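PDB 6FUC: aminoglycoside phosphotransferase from Streptomyces rimosus, which probably transfers the gamma-phosphate of ATP to the 3''-hydroxyl of streptomycin, inactivating the antibiotic and so conferring resistance. Local coordinates for residues A[184-189]-A[219-224]. Sequence-based numbering, arbitrary orientation.
Sequences VVCHGD and YADLAL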
ATOM      1  N   VAL A 184     -10.331 -11.093  -2.996  1.00  6.93           N
ATOM      2  CA  VAL A 184      -9.476 -11.455  -1.880  1.00  7.90           C
ATOM      3  C   VAL A 184      -9.390 -10.271  -0.930  1.00  7.36           C
ATOM      4  O   VAL A 184      -9.797  -9.158  -1.273  1.00  8.12           O
ATOM      5  CB  VAL A 184      -8.059 -11.869  -2.336  1.00  9.08           C
ATOM      6  CG1 VAL A 184      -8.083 -13.016  -3.314  1.00 10.64           C
ATOM      7  CG2 VAL A 184      -7.324 -10.696  -2.931  1.00  9.51           C
ATOM      8  N   VAL A 185      -8.831 -10.497   0.271  1.00  7.30           N
ATOM      9  CA  VAL A 185      -8.419  -9.394   1.132  1.00  7.06           C
ATOM     10  C   VAL A 185      -7.070  -8.901   0.663  1.00  6.97           C
ATOM     11  O   VAL A 185      -6.058  -9.574   0.789  1.00  8.78           O
ATOM     12  CB  VAL A 185      -8.354  -9.798   2.601  1.00  8.11           C
ATOM     13  CG1 VAL A 185      -7.906  -8.620   3.439  1.00  9.25           C
ATOM     14  CG2 VAL A 185      -9.699 -10.364   3.083  1.00  8.67           C
ATOM     15  N   CYS A 186      -7.075  -7.731  -0.001  1.00  6.76           N
ATOM     16  CA  CYS A 186      -5.872  -7.107  -0.482  1.00  6.93           C
ATOM     17  C   CYS A 186      -5.184  -6.254   0.616  1.00  6.70           C
ATOM     18  O   CYS A 186      -5.841  -5.642   1.441  1.00  7.44           O
ATOM     19  CB  CYS A 186      -6.159  -6.178  -1.666  1.00  7.62           C
ATOM     20  SG  CYS A 186      -6.399  -7.008  -3.227  1.00  9.79           S
ATOM     21  N   HIS A 187      -3.862  -6.213   0.530  1.00  6.66           N
ATOM     22  CA  HIS A 187      -3.097  -5.223   1.292  1.00  6.99           C
ATOM     23  C   HIS A 187      -3.556  -3.802   0.988  1.00  6.91           C
ATOM     24  O   HIS A 187      -3.675  -2.979   1.894  1.00  7.90           O
ATOM     25  CB  HIS A 187      -1.613  -5.409   0.908  1.00  7.15           C
ATOM     26  CG  HIS A 187      -0.743  -4.374   1.494  1.00  6.84           C
ATOM     27  ND1 HIS A 187      -0.659  -3.109   0.987  1.00  7.31           N
ATOM     28  CD2 HIS A 187       0.064  -4.428   2.579  1.00  7.87           C
ATOM     29  CE1 HIS A 187       0.145  -2.415   1.775  1.00  7.51           C
ATOM     30  NE2 HIS A 187       0.627  -3.208   2.733  1.00  8.12           N
ATOM     31  N   GLY A 188      -3.759  -3.550  -0.294  1.00  7.03           N
ATOM     32  CA  GLY A 188      -4.339  -2.307  -0.750  1.00  7.68           C
ATOM     33  C   GLY A 188      -3.373  -1.324  -1.335  1.00  7.43           C
ATOM     34  O   GLY A 188      -3.822  -0.413  -2.044  1.00  8.42           O
ATOM     35  N   ASP A 189      -2.086  -1.473  -1.048  1.00  7.34           N
ATOM     36  CA  ASP A 189      -1.038  -0.623  -1.628  1.00  7.37           C
ATOM     37  C   ASP A 189       0.253  -1.450  -1.658  1.00  7.88           C
ATOM     38  O   ASP A 189       1.248  -1.135  -0.998  1.00  8.43           O
ATOM     39  CB  ASP A 189      -0.866   0.662  -0.852  1.00  9.02           C
ATOM     40  CG  ASP A 189       0.183   1.574  -1.419  1.00 10.51           C
ATOM     41  OD1 ASP A 189       0.451   1.477  -2.626  1.00 14.53           O
ATOM     42  OD2 ASP A 189       0.729   2.402  -0.654  1.00 14.38           O
ATOM     43  N   TYR A 219      -5.484  -8.574  -8.378  1.00  7.74           N
ATOM     44  CA  TYR A 219      -4.609  -7.698  -9.200  1.00  8.31           C
ATOM     45  C   TYR A 219      -4.476  -6.274  -8.718  1.00  8.11           C
ATOM     46  O   TYR A 219      -3.552  -5.595  -9.122  1.00  9.01           O
ATOM     47  CB  TYR A 219      -5.038  -7.775 -10.691  1.00  9.39           C
ATOM     48  CG  TYR A 219      -4.542  -9.013 -11.341  1.00 10.74           C
ATOM     49  CD1 TYR A 219      -3.212  -9.132 -11.667  1.00 13.53           C
ATOM     50  CD2 TYR A 219      -5.327 -10.110 -11.545  1.00 13.30           C
ATOM     51  CE1 TYR A 219      -2.698 -10.277 -12.213  1.00 19.19           C
ATOM     52  CE2 TYR A 219      -4.825 -11.299 -12.133  1.00 16.05           C
ATOM     53  CZ  TYR A 219      -3.494 -11.387 -12.397  1.00 19.83           C
ATOM     54  OH  TYR A 219      -2.953 -12.529 -12.936  1.00 30.06           O
ATOM     55  N   ALA A 220      -5.379  -5.813  -7.831  1.00  7.88           N
ATOM     56  CA  ALA A 220      -5.171  -4.517  -7.216  1.00  8.34           C
ATOM     57  C   ALA A 220      -3.838  -4.499  -6.483  1.00  8.15           C
ATOM     58  O   ALA A 220      -3.191  -3.434  -6.382  1.00  9.17           O
ATOM     59  CB  ALA A 220      -6.321  -4.156  -6.285  1.00  9.25           C
ATOM     60  N   ASP A 221      -3.467  -5.615  -5.895  1.00  7.74           N
ATOM     61  CA  ASP A 221      -2.177  -5.821  -5.253  1.00  7.82           C
ATOM     62  C   ASP A 221      -1.118  -6.263  -6.229  1.00  7.90           C
ATOM     63  O   ASP A 221      -0.014  -5.668  -6.264  1.00  8.89           O
ATOM     64  CB  ASP A 221      -2.310  -6.877  -4.124  1.00  7.96           C
ATOM     65  CG  ASP A 221      -2.765  -6.397  -2.774  1.00  7.98           C
ATOM     66  OD1 ASP A 221      -3.042  -5.204  -2.603  1.00  8.12           O
ATOM     67  OD2 ASP A 221      -2.873  -7.284  -1.889  1.00  7.87           O
ATOM     68  N   LEU A 222      -1.359  -7.287  -7.032  1.00  8.18           N
ATOM     69  CA  LEU A 222      -0.297  -7.843  -7.849  1.00  8.83           C
ATOM     70  C   LEU A 222       0.221  -6.843  -8.889  1.00  9.27           C
ATOM     71  O   LEU A 222       1.403  -6.835  -9.197  1.00  9.51           O
ATOM     72  CB  LEU A 222      -0.703  -9.115  -8.512  1.00  9.26           C
ATOM     73  CG  LEU A 222      -1.147 -10.266  -7.588  1.00 10.93           C
ATOM     74  CD1 LEU A 222      -1.566 -11.473  -8.409  1.00 14.77           C
ATOM     75  CD2 LEU A 222      -0.043 -10.524  -6.542  1.00 15.73           C
ATOM     76  N   ALA A 223      -0.659  -5.973  -9.411  1.00  8.40           N
ATOM     77  CA  ALA A 223      -0.192  -5.006 -10.401  1.00  8.76           C
ATOM     78  C   ALA A 223       0.915  -4.131  -9.835  1.00  8.65           C
ATOM     79  O   ALA A 223       1.892  -3.794 -10.514  1.00 10.15           O
ATOM     80  CB  ALA A 223      -1.328  -4.153 -10.913  1.00  9.50           C
ATOM     81  N   LEU A 224       0.727  -3.668  -8.606  1.00  8.38           N
ATOM     82  CA  LEU A 224       1.706  -2.746  -7.977  1.00  8.69           C
ATOM     83  C   LEU A 224       2.972  -3.466  -7.586  1.00  9.14           C
ATOM     84  O   LEU A 224       4.064  -2.935  -7.736  1.00 10.08           O
ATOM     85  CB  LEU A 224       1.087  -2.071  -6.760  1.00  9.12           C
ATOM     86  CG  LEU A 224      -0.194  -1.275  -6.956  1.00 11.55           C
ATOM     87  CD1 LEU A 224      -0.568  -0.571  -5.706  1.00 11.06           C
ATOM     88  CD2 LEU A 224      -0.336  -0.530  -8.215  1.00 16.84           C
TER
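The H-G-D sequence at 187-189 is the catalytic-loop motif of aminoglycoside phosphotransferases, the counterpart of HRD in protein kinases. Here the start of helix 219-233 holds that loop through one carboxylate. D221 grips two successive backbone amides of the loop. H187 N donates to OD2 of D221 at 2.8 Å, and the bond is bent, with an N-H...O angle of 145°. G188 N donates to OD1 of D221 at 2.9 Å and is straighter, at 165°. Both oxygens use their syn lone pairs, so the carboxylate meets the two N-H groups as a fork. The CB of D221 already points toward the loop, and chi1 of -85° keeps CG beside the backbone N with the carboxylate facing the amides. H118 NE2 also bonds to OD2, so that oxygen has two partners and the rotation of the carboxylate is further restrained. The arrangement resembles protein kinases, where a buried aspartate at the start of a C-lobe helix binds the HRD backbone.

C186, at the end of strand 184-186, packs against the same group. Its CB lies 3.4 Å from OD1 of D221, and its SG reaches CB of A220 at 4.2 Å. The H187 ring turns away from the helix. Its NE2 bonds to the carbonyl oxygen of I208, and D189 N donates to its ND1 at 3.0 Å, almost in the ring plane. Bonded at both nitrogens, the ring is fixed in rotation. D189 occupies the position of the catalytic HRD aspartate of related kinases. R129 bonds to the carbonyl oxygen of G188, and N194 to that of D189. Beyond the carboxylate, about one helical turn on, the side chains of D189 and L224 cross at about a right angle, with OD1 of D189 3.8 Å from CD1 of L224.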